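PDB 1OGD: HIGH affinity ribose transport protein RBSD from Bacillus subtilis, which binds D-ribose and probably catalyses the interconversion of its beta-pyranose and beta-furanose forms as a homodecamer. Local coordinates for residues 8-13 with 38-43; 22-27 with 110-115; 32-37 with 104-109; 66-71 with 92-97; 74-79 with 118-123. All coordinates share one frame; numbering follows the deposited sequence.

In the fold
Interaction 2 is the innermost: the centre of the contact lies about 4 Å from the centre of the chain, and nine of its ten touching residues are buried. Interaction 1, also buried, lays helix 9-17 against strand 38-41, outermost in the sheet within this chain, and touches interaction 2 through the D41-R113 salt bridge. Interaction 4 pairs parallel strands at the sheet's other end, where a lysine and two glutamates join the aliphatic residues. Interaction 3 joins two loops and interaction 5 a helix junction to a loop; both are partly buried. Interaction 3 relies on van der Waals contact and one bridging water, interaction 5 on an asparagine bonding a turn that holds ribose.

Interaction 1 of 5, residues 8-13 with 38-43; sequences NSHLAK and LKIDLS
H10 and L11, on the first turn of helix 9-17, lean over I40, and N8 just before the helix meets L42. The isoleucine offers both branches: its CG2 lies 3.8 Å from H10 CB, and its CD1 reaches L11 CD2 at 4.0 Å. With I40 CG1 anti to the carbonyl carbon (chi1 -59°) and the chain extended beyond it, CD1 reaches L11 while CG2 turns to H10. The histidine packs here through CB; its imidazole NE2 bonds D41 of a second subunit, and S9 OG stands over one ring face. L42 presents CD2 to N8 ND2 at 3.4 Å, while its CD1 looks to L11 CD1. N8 swings CG opposite the backbone N (chi1 -170°), and OD1 then accepts from L11 N at 2.8 Å, in the carbonyl plane on a lone pair. The other end of that amide, ND2, bonds S43 O of the second subunit. At the end of the strand, D41 OD2 takes both S43 N and S43 OG from the same face of its carboxylate plane. The whole is an N-capped helix packed by its first turn on a strand that ends in an Asx turn, at a subunit interface.

Interaction 2 of 5, residues 22-27 with 110-115; sequences DKIVIA and AVIRTG
Parallel strands 23-27 and 110-113, inner neighbours in the mixed six-stranded sheet, are laced together by V25 and A27 on one side and A110, I112 and T114 on the other. Their short axes run 4.6 Å apart at 20°, a modest twist. V25 bonds A110 O through its N and I112 N through its O; the latter is short, 2.6 Å from I112 N to V25 O. A27 N continues the ladder to I112 O at 2.7 Å. On one face of the sheet V25 CB meets V111 CG2 at 4.0 Å, and A27 CB rests against V111 CG1. On the other, I24 CD1 touches I112 CD1 and I26 CG2 reaches T114 CG2 at 3.9 Å, under cover of helices 9-17 and 51-61. R113 turns its guanidinium group to D41, the next strand's aspartate. At the C-terminal end T114 doubles the last rung. With chi1 at 67° its OG1 sits between the backbone N and carbonyl carbon, where it donates to A27 O, and it also accepts from E116 N. A valine here would probably leave E116 N without this acceptor and A27 O with a single donor from this residue. The two donors, T114 N at 2.9 Å and T114 OG1 at 2.8 Å, approach A27 O from opposite faces of its carbonyl plane.

Interaction 3 of 5, residues 32-37 with 104-109; sequences PVPDGV and LTKDAK
T105 and P34 meet where two connecting loops touch: a type II beta turn, P34 to V37, leading into strand 38-41, and the link from helix 98-104 to strand 110-113. G36 takes the third place of that turn, with phi at 87°, where a CB would jam against the carbonyl O of D35. Along the second loop, T105 comes first. Its OG1 lies 3.3 Å from P34 CG and somewhat farther from CD, the threonine side chain crossing the proline ring at about a right angle. That hydroxyl bonds K102 O, one turn back, and also accepts from a water that donates to P32 O as well, the water lying 2.9 Å from T105 OG1 and 2.8 Å from P32 O. The first loop thus has a solvent-mediated tie beside its direct packing, and P32 itself lines the ribose pocket. K106 follows with its aliphatic root: CG packs 3.9 Å from P34 CG, after which a bend at chi3 takes the ammonium group away from the proline. The carbonyl O atoms of T105 and K106 both face V37 CG2, each at 3.8 Å. A108, its N held by T105 O, comes next. The CB of K109 points away from the first loop of its own chain, and its NZ makes a salt bridge with D35 of a neighbouring subunit. V37 divides its methyls between the carbonyls: with chi1 at 177° CG1 is set opposite the backbone N, 3.7 Å from A108 O, and 4.5 Å from A108 CB.

Interaction 4 of 5, residues 66-71 with 92-97; sequences KVIAAA and EIEYLS
K66 and E94 make the one salt bridge between these paired strands, NZ lying 2.9 Å from E94 OE1. The lysine is fully extended, CG anti to the backbone N (chi1 -179°), and its ammonium meets the oxygen from above the carboxylate plane, 52° out of it. E92 runs alongside, pointing the same way, but its OE1 stays 4.3 Å from K66 NZ, near enough for attraction only. An alanine in place of K66 would probably leave E94 without its cationic mate and uncover the flank of E92. Beneath these groups the parallel ladder fixes their spacing: V67 N donates to E92 O at 2.8 Å, E94 N to V67 O at 2.9 Å, and A69 and L96 carry it on until A71 N reaches L96 O at 2.6 Å. I68 CG2 packs on L96 CD1 at 4.0 Å, with L104 beyond. The other face holds Y95, whose ring lies by A69 CB and has A70 O at its edge; its OH bonds E85 and its ring takes a cation-pi contact from K74. The nearby carboxylates of E94 and E92 would probably favour the protonated form of K66.

Interaction 5 of 5, residues 74-79 with 118-123; sequences KASNQE and TPYANC. With RIP (beta-D-ribopyranose), chain G.
T118 to A121 form a type II turn, Y120 holding its third position at phi 53° and psi 34°, and this turn faces N77, the residue between helices 72-76 and 78-87. N77 ND2 gives one N-H to P119 O at 2.8 Å and the other to T118 OG1 at 2.7 Å, and both acceptors lie in the amide plane, so the two bonds fix the group's rotation. The far end of the amide, OD1, bonds N80 of the helix that N77 caps. T118 OG1 sits between its backbone N and carbonyl carbon, where it also bonds E116. Next to the asparagine, S76 CB packs obliquely on the Y120 ring, 3.9 Å from CD1, and meets P119 CB at 4.0 Å. With CG opposite the carbonyl carbon, the tyrosine lays one face over the sugar: RIP C4 stands 4.2 Å above the centre of its ring, as is common in carbohydrate sites. H98 meets the ring edge-to-face. The turn's backbone contributes a weak bond, Y120 N to RIP O3 at 2.7 Å. Together with D28, H98 and H20 of a neighbouring subunit, which also bond the sugar, this turn builds the ribopyranose pocket at the subunit boundary.

Interaction 1 of 5, residues 8-13 with 38-43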
# COMPACT_ATOMS: atom_id res chain seq x y z
N ASN A 8 8.90 -25.39 -5.73
CA ASN A 8 9.08 -24.02 -5.27
C ASN A 8 7.78 -23.22 -5.28
O ASN A 8 7.14 -23.07 -6.32
CB ASN A 8 10.13 -23.31 -6.12
CG ASN A 8 10.53 -21.97 -5.55
OD1 ASN A 8 9.87 -20.96 -5.79
ND2 ASN A 8 11.60 -21.97 -4.75
N SER A 9 7.41 -22.71 -4.11
CA SER A 9 6.17 -21.95 -3.97
C SER A 9 6.17 -20.67 -4.80
O SER A 9 5.16 -20.34 -5.41
CB SER A 9 5.91 -21.64 -2.49
OG SER A 9 6.94 -20.85 -1.94
N HIS A 10 7.29 -19.96 -4.83
CA HIS A 10 7.38 -18.73 -5.61
C HIS A 10 7.20 -19.02 -7.10
O HIS A 10 6.46 -18.32 -7.79
CB HIS A 10 8.73 -18.02 -5.42
CG HIS A 10 9.09 -17.77 -3.99
ND1 HIS A 10 8.24 -17.15 -3.10
CD2 HIS A 10 10.22 -18.05 -3.29
CE1 HIS A 10 8.83 -17.05 -1.92
NE2 HIS A 10 10.04 -17.59 -2.01
N LEU A 11 7.90 -20.04 -7.59
CA LEU A 11 7.81 -20.40 -9.00
C LEU A 11 6.42 -20.90 -9.37
O LEU A 11 5.92 -20.58 -10.44
CB LEU A 11 8.86 -21.46 -9.35
CG LEU A 11 10.32 -21.01 -9.33
CD1 LEU A 11 11.22 -22.15 -9.79
CD2 LEU A 11 10.50 -19.82 -10.24
N ALA A 12 5.81 -21.68 -8.49
CA ALA A 12 4.48 -22.22 -8.76
C ALA A 12 3.50 -21.08 -9.05
O ALA A 12 2.67 -21.18 -9.95
CB ALA A 12 4.00 -23.03 -7.55
N LYS A 13 3.61 -19.99 -8.30
CA LYS A 13 2.71 -18.85 -8.49
C LYS A 13 2.92 -18.20 -9.85
O LYS A 13 1.96 -17.76 -10.48
CB LYS A 13 2.90 -17.84 -7.37
CG LYS A 13 2.56 -18.41 -6.00
CD LYS A 13 2.89 -17.43 -4.88
CE LYS A 13 2.53 -18.03 -3.54
NZ LYS A 13 2.98 -17.17 -2.42
N LEU A 38 9.74 -9.00 -11.46
CA LEU A 38 9.86 -9.83 -10.27
C LEU A 38 11.13 -10.67 -10.29
O LEU A 38 11.45 -11.32 -11.29
CB LEU A 38 8.65 -10.75 -10.13
CG LEU A 38 8.70 -11.73 -8.96
CD1 LEU A 38 8.66 -10.97 -7.63
CD2 LEU A 38 7.52 -12.70 -9.06
N LYS A 39 11.84 -10.67 -9.18
CA LYS A 39 13.07 -11.43 -9.05
C LYS A 39 12.94 -12.53 -8.00
O LYS A 39 12.63 -12.27 -6.84
CB LYS A 39 14.21 -10.47 -8.67
CG LYS A 39 15.57 -11.12 -8.49
CD LYS A 39 16.54 -10.04 -8.06
CE LYS A 39 17.94 -10.55 -7.88
NZ LYS A 39 18.81 -9.42 -7.47
N ILE A 40 13.19 -13.76 -8.42
CA ILE A 40 13.13 -14.89 -7.51
C ILE A 40 14.54 -15.47 -7.47
O ILE A 40 15.00 -16.07 -8.44
CB ILE A 40 12.12 -15.94 -8.01
CG1 ILE A 40 10.73 -15.29 -8.13
CG2 ILE A 40 12.07 -17.11 -7.05
CD1 ILE A 40 9.67 -16.17 -8.76
N ASP A 41 15.21 -15.28 -6.35
CA ASP A 41 16.59 -15.72 -6.19
C ASP A 41 16.70 -17.08 -5.49
O ASP A 41 16.40 -17.20 -4.31
CB ASP A 41 17.36 -14.64 -5.41
CG ASP A 41 18.86 -14.82 -5.47
OD1 ASP A 41 19.56 -13.88 -5.02
OD2 ASP A 41 19.34 -15.87 -5.96
N LEU A 42 17.14 -18.09 -6.24
CA LEU A 42 17.28 -19.44 -5.71
C LEU A 42 18.71 -19.77 -5.32
O LEU A 42 18.96 -20.82 -4.74
CB LEU A 42 16.81 -20.47 -6.75
CG LEU A 42 15.38 -20.38 -7.28
CD1 LEU A 42 15.18 -21.37 -8.42
CD2 LEU A 42 14.39 -20.65 -6.15
N SER A 43 19.63 -18.87 -5.63
CA SER A 43 21.04 -19.10 -5.33
C SER A 43 21.32 -19.34 -3.86
O SER A 43 20.67 -18.77 -2.97
CB SER A 43 21.90 -17.92 -5.83
OG SER A 43 21.67 -16.75 -5.06

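Interaction 2 of 5, residues 22-27 with 110-115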
# COMPACT_ATOMS: atom_id res chain seq x y z
N ASP A 22 3.86 -15.74 -22.82
CA ASP A 22 4.47 -15.07 -21.68
C ASP A 22 5.89 -15.59 -21.55
O ASP A 22 6.19 -16.72 -21.97
CB ASP A 22 3.70 -15.34 -20.38
CG ASP A 22 2.36 -14.63 -20.32
OD1 ASP A 22 2.15 -13.66 -21.09
OD2 ASP A 22 1.51 -15.04 -19.51
N LYS A 23 6.77 -14.79 -20.96
CA LYS A 23 8.17 -15.16 -20.82
C LYS A 23 8.72 -15.09 -19.40
O LYS A 23 8.31 -14.24 -18.61
CB LYS A 23 9.03 -14.26 -21.71
CG LYS A 23 8.58 -14.20 -23.16
CD LYS A 23 9.28 -13.07 -23.90
CE LYS A 23 8.83 -12.98 -25.35
NZ LYS A 23 7.35 -12.81 -25.49
N ILE A 24 9.62 -16.01 -19.09
CA ILE A 24 10.29 -16.00 -17.80
C ILE A 24 11.77 -16.12 -18.15
O ILE A 24 12.12 -16.61 -19.22
CB ILE A 24 9.88 -17.18 -16.87
CG1 ILE A 24 10.29 -18.52 -17.48
CG2 ILE A 24 8.38 -17.13 -16.60
CD1 ILE A 24 10.07 -19.68 -16.53
N VAL A 25 12.63 -15.65 -17.25
CA VAL A 25 14.06 -15.69 -17.50
C VAL A 25 14.80 -16.51 -16.46
O VAL A 25 14.47 -16.45 -15.27
CB VAL A 25 14.65 -14.25 -17.49
CG1 VAL A 25 16.15 -14.28 -17.81
CG2 VAL A 25 13.91 -13.38 -18.50
N ILE A 26 15.76 -17.31 -16.90
CA ILE A 26 16.59 -18.09 -15.99
C ILE A 26 17.92 -17.39 -16.16
O ILE A 26 18.42 -17.25 -17.27
CB ILE A 26 16.73 -19.56 -16.43
CG1 ILE A 26 15.35 -20.24 -16.39
CG2 ILE A 26 17.66 -20.29 -15.47
CD1 ILE A 26 15.34 -21.64 -17.00
N ALA A 27 18.50 -16.92 -15.06
CA ALA A 27 19.73 -16.16 -15.16
C ALA A 27 20.88 -16.65 -14.31
O ALA A 27 20.69 -17.37 -13.33
CB ALA A 27 19.44 -14.70 -14.81
N ALA A 110 9.12 -12.69 -14.82
CA ALA A 110 10.01 -12.90 -13.69
C ALA A 110 11.39 -13.33 -14.15
O ALA A 110 11.57 -13.83 -15.27
CB ALA A 110 9.44 -13.97 -12.76
N VAL A 111 12.37 -13.12 -13.28
CA VAL A 111 13.74 -13.51 -13.55
C VAL A 111 14.10 -14.44 -12.41
O VAL A 111 13.92 -14.11 -11.24
CB VAL A 111 14.71 -12.30 -13.54
CG1 VAL A 111 16.15 -12.79 -13.69
CG2 VAL A 111 14.36 -11.35 -14.68
N ILE A 112 14.57 -15.64 -12.76
CA ILE A 112 14.96 -16.62 -11.76
C ILE A 112 16.48 -16.61 -11.71
O ILE A 112 17.16 -16.97 -12.67
CB ILE A 112 14.43 -18.01 -12.13
CG1 ILE A 112 12.91 -17.92 -12.36
CG2 ILE A 112 14.72 -18.99 -11.03
CD1 ILE A 112 12.31 -19.11 -13.06
N ARG A 113 17.02 -16.19 -10.57
CA ARG A 113 18.46 -16.11 -10.40
C ARG A 113 19.02 -17.41 -9.84
O ARG A 113 18.60 -17.86 -8.77
CB ARG A 113 18.81 -14.94 -9.47
CG ARG A 113 20.30 -14.68 -9.31
CD ARG A 113 20.54 -13.44 -8.47
NE ARG A 113 21.96 -13.09 -8.39
CZ ARG A 113 22.67 -13.08 -7.27
NH1 ARG A 113 22.11 -13.40 -6.11
NH2 ARG A 113 23.95 -12.74 -7.30
N THR A 114 19.96 -18.01 -10.56
CA THR A 114 20.59 -19.25 -10.12
C THR A 114 21.97 -18.89 -9.56
O THR A 114 22.37 -17.73 -9.56
CB THR A 114 20.77 -20.23 -11.28
OG1 THR A 114 21.72 -19.70 -12.21
CG2 THR A 114 19.45 -20.45 -12.01
N GLY A 115 22.70 -19.90 -9.09
CA GLY A 115 24.02 -19.64 -8.54
C GLY A 115 25.10 -19.83 -9.59
O GLY A 115 26.29 -19.89 -9.26

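Interaction 3 of 5, residues 32-37 with 104-109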
# COMPACT_ATOMS: atom_id res chain seq x y z
N PRO A 32 21.67 -8.41 -14.74
CA PRO A 32 20.93 -7.35 -14.04
C PRO A 32 19.44 -7.57 -14.30
O PRO A 32 19.05 -8.05 -15.37
CB PRO A 32 21.45 -6.08 -14.71
CG PRO A 32 21.68 -6.53 -16.13
CD PRO A 32 22.38 -7.87 -15.92
N VAL A 33 18.60 -7.24 -13.32
CA VAL A 33 17.16 -7.41 -13.45
C VAL A 33 16.50 -6.04 -13.67
O VAL A 33 16.64 -5.14 -12.85
CB VAL A 33 16.56 -8.05 -12.17
CG1 VAL A 33 15.04 -8.18 -12.31
CG2 VAL A 33 17.18 -9.42 -11.94
N PRO A 34 15.78 -5.88 -14.79
CA PRO A 34 15.12 -4.59 -15.07
C PRO A 34 14.19 -4.18 -13.92
O PRO A 34 13.68 -5.03 -13.19
CB PRO A 34 14.35 -4.87 -16.35
CG PRO A 34 15.15 -5.97 -17.01
CD PRO A 34 15.50 -6.86 -15.85
N ASP A 35 13.99 -2.87 -13.76
CA ASP A 35 13.10 -2.38 -12.71
C ASP A 35 11.69 -2.86 -13.02
O ASP A 35 11.29 -2.93 -14.18
CB ASP A 35 13.11 -0.85 -12.66
CG ASP A 35 14.44 -0.29 -12.22
OD1 ASP A 35 14.88 -0.61 -11.10
OD2 ASP A 35 15.04 0.48 -13.00
N GLY A 36 10.94 -3.21 -11.97
CA GLY A 36 9.57 -3.66 -12.18
C GLY A 36 9.40 -5.15 -12.46
O GLY A 36 8.28 -5.66 -12.38
N VAL A 37 10.48 -5.85 -12.77
CA VAL A 37 10.37 -7.28 -13.04
C VAL A 37 10.63 -8.07 -11.77
O VAL A 37 11.62 -7.83 -11.08
CB VAL A 37 11.38 -7.73 -14.14
CG1 VAL A 37 11.29 -9.24 -14.35
CG2 VAL A 37 11.06 -7.01 -15.44
N LEU A 104 14.88 -7.65 -24.03
CA LEU A 104 13.74 -8.55 -23.97
C LEU A 104 13.35 -8.93 -22.55
O LEU A 104 12.18 -9.21 -22.29
CB LEU A 104 14.02 -9.82 -24.78
CG LEU A 104 13.78 -9.78 -26.29
CD1 LEU A 104 14.54 -8.61 -26.91
CD2 LEU A 104 14.22 -11.10 -26.91
N THR A 105 14.31 -8.95 -21.63
CA THR A 105 14.00 -9.32 -20.25
C THR A 105 13.08 -8.33 -19.56
O THR A 105 12.50 -8.64 -18.52
CB THR A 105 15.29 -9.47 -19.40
OG1 THR A 105 15.93 -8.19 -19.26
CG2 THR A 105 16.25 -10.46 -20.04
N LYS A 106 12.93 -7.14 -20.12
CA LYS A 106 12.06 -6.12 -19.52
C LYS A 106 10.60 -6.56 -19.63
O LYS A 106 9.73 -6.05 -18.92
CB LYS A 106 12.27 -4.78 -20.22
CG LYS A 106 13.70 -4.27 -20.15
CD LYS A 106 13.92 -3.00 -20.96
CE LYS A 106 13.09 -1.84 -20.43
NZ LYS A 106 13.34 -0.60 -21.23
N ASP A 107 10.33 -7.50 -20.53
CA ASP A 107 8.97 -8.01 -20.74
C ASP A 107 8.69 -9.31 -19.99
O ASP A 107 7.56 -9.79 -20.00
CB ASP A 107 8.72 -8.24 -22.23
CG ASP A 107 8.56 -6.94 -22.99
OD1 ASP A 107 7.71 -6.12 -22.57
OD2 ASP A 107 9.26 -6.74 -24.00
N ALA A 108 9.71 -9.86 -19.35
CA ALA A 108 9.57 -11.10 -18.60
C ALA A 108 8.66 -10.95 -17.39
O ALA A 108 8.61 -9.89 -16.77
CB ALA A 108 10.94 -11.59 -18.16
N LYS A 109 7.95 -12.03 -17.05
CA LYS A 109 7.07 -12.02 -15.90
C LYS A 109 7.91 -12.18 -14.64
O LYS A 109 7.49 -11.84 -13.54
CB LYS A 109 6.06 -13.17 -15.98
CG LYS A 109 5.13 -13.10 -17.18
CD LYS A 109 4.26 -11.85 -17.12
CE LYS A 109 3.42 -11.69 -18.38
NZ LYS A 109 2.60 -10.45 -18.33
O HOH W 1 18.59 -7.81 -18.10

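Interaction 4 of 5, residues 66-71 with 92-97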
# COMPACT_ATOMS: atom_id res chain seq x y z
N LYS A 66 9.40 -21.78 -27.34
CA LYS A 66 10.56 -21.10 -27.91
C LYS A 66 11.54 -20.68 -26.83
O LYS A 66 11.13 -20.23 -25.75
CB LYS A 66 10.10 -19.87 -28.70
CG LYS A 66 11.22 -19.09 -29.37
CD LYS A 66 10.66 -17.88 -30.09
CE LYS A 66 11.75 -17.06 -30.76
NZ LYS A 66 11.20 -15.85 -31.43
N VAL A 67 12.83 -20.84 -27.11
CA VAL A 67 13.88 -20.49 -26.17
C VAL A 67 14.72 -19.39 -26.80
O VAL A 67 14.94 -19.38 -28.01
CB VAL A 67 14.79 -21.69 -25.86
CG1 VAL A 67 15.77 -21.33 -24.76
CG2 VAL A 67 13.95 -22.90 -25.45
N ILE A 68 15.18 -18.45 -25.98
CA ILE A 68 16.00 -17.35 -26.46
C ILE A 68 17.23 -17.21 -25.59
O ILE A 68 17.14 -17.12 -24.37
CB ILE A 68 15.20 -16.02 -26.44
CG1 ILE A 68 13.92 -16.18 -27.25
CG2 ILE A 68 16.04 -14.89 -27.03
CD1 ILE A 68 12.99 -14.99 -27.18
N ALA A 69 18.40 -17.20 -26.23
CA ALA A 69 19.66 -17.06 -25.52
C ALA A 69 20.54 -16.07 -26.28
O ALA A 69 20.22 -15.69 -27.40
CB ALA A 69 20.36 -18.41 -25.41
N ALA A 70 21.64 -15.65 -25.67
CA ALA A 70 22.55 -14.72 -26.32
C ALA A 70 23.56 -15.50 -27.16
O ALA A 70 24.06 -16.53 -26.72
CB ALA A 70 23.27 -13.87 -25.28
N ALA A 71 23.84 -15.01 -28.36
CA ALA A 71 24.79 -15.67 -29.25
C ALA A 71 26.11 -15.92 -28.53
O ALA A 71 26.72 -16.98 -28.68
CB ALA A 71 25.03 -14.80 -30.49
N GLU A 92 11.99 -24.14 -30.69
CA GLU A 92 12.74 -23.24 -31.55
C GLU A 92 13.72 -22.44 -30.70
O GLU A 92 13.31 -21.76 -29.75
CB GLU A 92 11.79 -22.29 -32.27
CG GLU A 92 12.47 -21.17 -33.02
CD GLU A 92 11.49 -20.14 -33.53
OE1 GLU A 92 11.93 -19.15 -34.15
OE2 GLU A 92 10.27 -20.32 -33.30
N ILE A 93 15.01 -22.52 -31.02
CA ILE A 93 16.01 -21.79 -30.26
C ILE A 93 16.53 -20.60 -31.07
O ILE A 93 17.12 -20.77 -32.13
CB ILE A 93 17.20 -22.69 -29.89
CG1 ILE A 93 16.69 -23.85 -29.03
CG2 ILE A 93 18.24 -21.90 -29.12
CD1 ILE A 93 17.78 -24.82 -28.61
N GLU A 94 16.30 -19.40 -30.55
CA GLU A 94 16.73 -18.18 -31.21
C GLU A 94 17.86 -17.50 -30.45
O GLU A 94 17.83 -17.42 -29.21
CB GLU A 94 15.53 -17.23 -31.36
CG GLU A 94 15.88 -15.87 -31.93
CD GLU A 94 14.66 -14.98 -32.08
OE1 GLU A 94 13.87 -14.88 -31.12
OE2 GLU A 94 14.49 -14.38 -33.16
N TYR A 95 18.87 -17.03 -31.18
CA TYR A 95 20.01 -16.36 -30.58
C TYR A 95 20.05 -14.89 -30.95
O TYR A 95 19.79 -14.53 -32.10
CB TYR A 95 21.33 -17.01 -31.01
CG TYR A 95 21.52 -18.41 -30.48
CD1 TYR A 95 20.97 -19.50 -31.15
CD2 TYR A 95 22.22 -18.63 -29.31
CE1 TYR A 95 21.13 -20.79 -30.65
CE2 TYR A 95 22.38 -19.91 -28.80
CZ TYR A 95 21.83 -20.99 -29.47
OH TYR A 95 21.99 -22.26 -28.96
N LEU A 96 20.37 -14.05 -29.98
CA LEU A 96 20.46 -12.62 -30.19
C LEU A 96 21.71 -12.13 -29.48
O LEU A 96 22.32 -12.87 -28.72
CB LEU A 96 19.24 -11.92 -29.57
CG LEU A 96 17.85 -12.39 -29.98
CD1 LEU A 96 16.82 -11.64 -29.16
CD2 LEU A 96 17.64 -12.16 -31.46
N SER A 97 22.09 -10.89 -29.74
CA SER A 97 23.26 -10.34 -29.08
C SER A 97 22.84 -10.18 -27.62
O SER A 97 21.65 -10.08 -27.32
CB SER A 97 23.62 -8.97 -29.67
OG SER A 97 22.57 -8.04 -29.47

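Interaction 5 of 5, residues 74-79 with 118-123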
# COMPACT_ATOMS: atom_id res chain seq x y z
N LYS A 74 27.43 -19.37 -27.16
CA LYS A 74 28.05 -20.39 -28.00
C LYS A 74 29.57 -20.34 -27.96
O LYS A 74 30.24 -21.37 -28.05
CB LYS A 74 27.60 -20.23 -29.45
CG LYS A 74 26.14 -20.52 -29.73
CD LYS A 74 25.86 -20.35 -31.21
CE LYS A 74 24.41 -20.64 -31.56
NZ LYS A 74 24.15 -20.49 -33.02
N ALA A 75 30.13 -19.14 -27.82
CA ALA A 75 31.57 -18.97 -27.79
C ALA A 75 32.17 -19.01 -26.39
O ALA A 75 33.17 -19.68 -26.15
CB ALA A 75 31.96 -17.66 -28.47
N SER A 76 31.54 -18.31 -25.45
CA SER A 76 32.03 -18.24 -24.08
C SER A 76 31.57 -19.35 -23.15
O SER A 76 32.20 -19.60 -22.13
CB SER A 76 31.64 -16.89 -23.48
OG SER A 76 32.04 -15.82 -24.32
N ASN A 77 30.48 -20.02 -23.49
CA ASN A 77 29.97 -21.08 -22.63
C ASN A 77 29.44 -22.25 -23.46
O ASN A 77 28.25 -22.54 -23.44
CB ASN A 77 28.84 -20.52 -21.75
CG ASN A 77 28.77 -21.19 -20.40
OD1 ASN A 77 28.79 -22.42 -20.30
ND2 ASN A 77 28.67 -20.39 -19.35
N GLN A 78 30.35 -22.91 -24.16
CA GLN A 78 29.99 -24.03 -25.03
C GLN A 78 29.26 -25.18 -24.35
O GLN A 78 28.35 -25.77 -24.93
CB GLN A 78 31.24 -24.56 -25.73
CG GLN A 78 30.95 -25.56 -26.85
CD GLN A 78 29.97 -25.01 -27.88
OE1 GLN A 78 30.19 -23.94 -28.46
NE2 GLN A 78 28.89 -25.74 -28.12
N GLU A 79 29.64 -25.50 -23.12
CA GLU A 79 28.99 -26.60 -22.41
C GLU A 79 27.50 -26.33 -22.18
O GLU A 79 26.66 -27.17 -22.52
CB GLU A 79 29.68 -26.86 -21.07
CG GLU A 79 29.19 -28.13 -20.39
CD GLU A 79 29.79 -28.32 -19.01
OE1 GLU A 79 29.53 -27.48 -18.12
OE2 GLU A 79 30.53 -29.32 -18.81
N THR A 118 29.05 -18.77 -14.58
CA THR A 118 29.70 -18.88 -15.88
C THR A 118 29.06 -17.88 -16.85
O THR A 118 27.86 -17.63 -16.78
CB THR A 118 29.62 -20.31 -16.48
OG1 THR A 118 28.26 -20.67 -16.72
CG2 THR A 118 30.25 -21.31 -15.54
N PRO A 119 29.87 -17.31 -17.76
CA PRO A 119 29.46 -16.33 -18.76
C PRO A 119 28.25 -16.66 -19.63
O PRO A 119 28.16 -17.74 -20.22
CB PRO A 119 30.72 -16.16 -19.61
CG PRO A 119 31.81 -16.40 -18.63
CD PRO A 119 31.30 -17.60 -17.88
N TYR A 120 27.33 -15.70 -19.71
CA TYR A 120 26.12 -15.79 -20.51
C TYR A 120 25.23 -17.02 -20.32
O TYR A 120 24.60 -17.50 -21.26
CB TYR A 120 26.48 -15.64 -21.99
CG TYR A 120 27.37 -14.44 -22.25
CD1 TYR A 120 28.76 -14.55 -22.17
CD2 TYR A 120 26.82 -13.19 -22.53
CE1 TYR A 120 29.58 -13.43 -22.35
CE2 TYR A 120 27.62 -12.07 -22.72
CZ TYR A 120 29.00 -12.20 -22.63
OH TYR A 120 29.80 -11.09 -22.81
N ALA A 121 25.18 -17.52 -19.09
CA ALA A 121 24.34 -18.67 -18.80
C ALA A 121 22.95 -18.12 -18.45
O ALA A 121 22.53 -18.17 -17.30
CB ALA A 121 24.90 -19.45 -17.62
N ASN A 122 22.27 -17.57 -19.46
CA ASN A 122 20.93 -17.01 -19.29
C ASN A 122 20.05 -17.40 -20.47
O ASN A 122 20.54 -17.55 -21.59
CB ASN A 122 20.94 -15.47 -19.24
CG ASN A 122 22.01 -14.91 -18.33
OD1 ASN A 122 23.05 -14.45 -18.80
ND2 ASN A 122 21.76 -14.93 -17.03
N CYS A 123 18.76 -17.56 -20.23
CA CYS A 123 17.85 -17.87 -21.32
C CYS A 123 16.43 -17.47 -20.97
O CYS A 123 16.05 -17.42 -19.80
CB CYS A 123 17.89 -19.35 -21.70
SG CYS A 123 17.10 -20.45 -20.53
C1 RIP G . 25.85 -10.20 -17.08
C2 RIP G . 25.63 -11.69 -17.08
C3 RIP G . 26.29 -12.30 -18.31
C4 RIP G . 27.76 -11.94 -18.47
C5 RIP G . 27.86 -10.42 -18.46
O1 RIP G . 25.10 -9.57 -18.10
O2 RIP G . 26.20 -12.20 -15.89
O3 RIP G . 26.12 -13.69 -18.31
O4 RIP G . 28.53 -12.45 -17.40
O5 RIP G . 27.23 -9.83 -17.30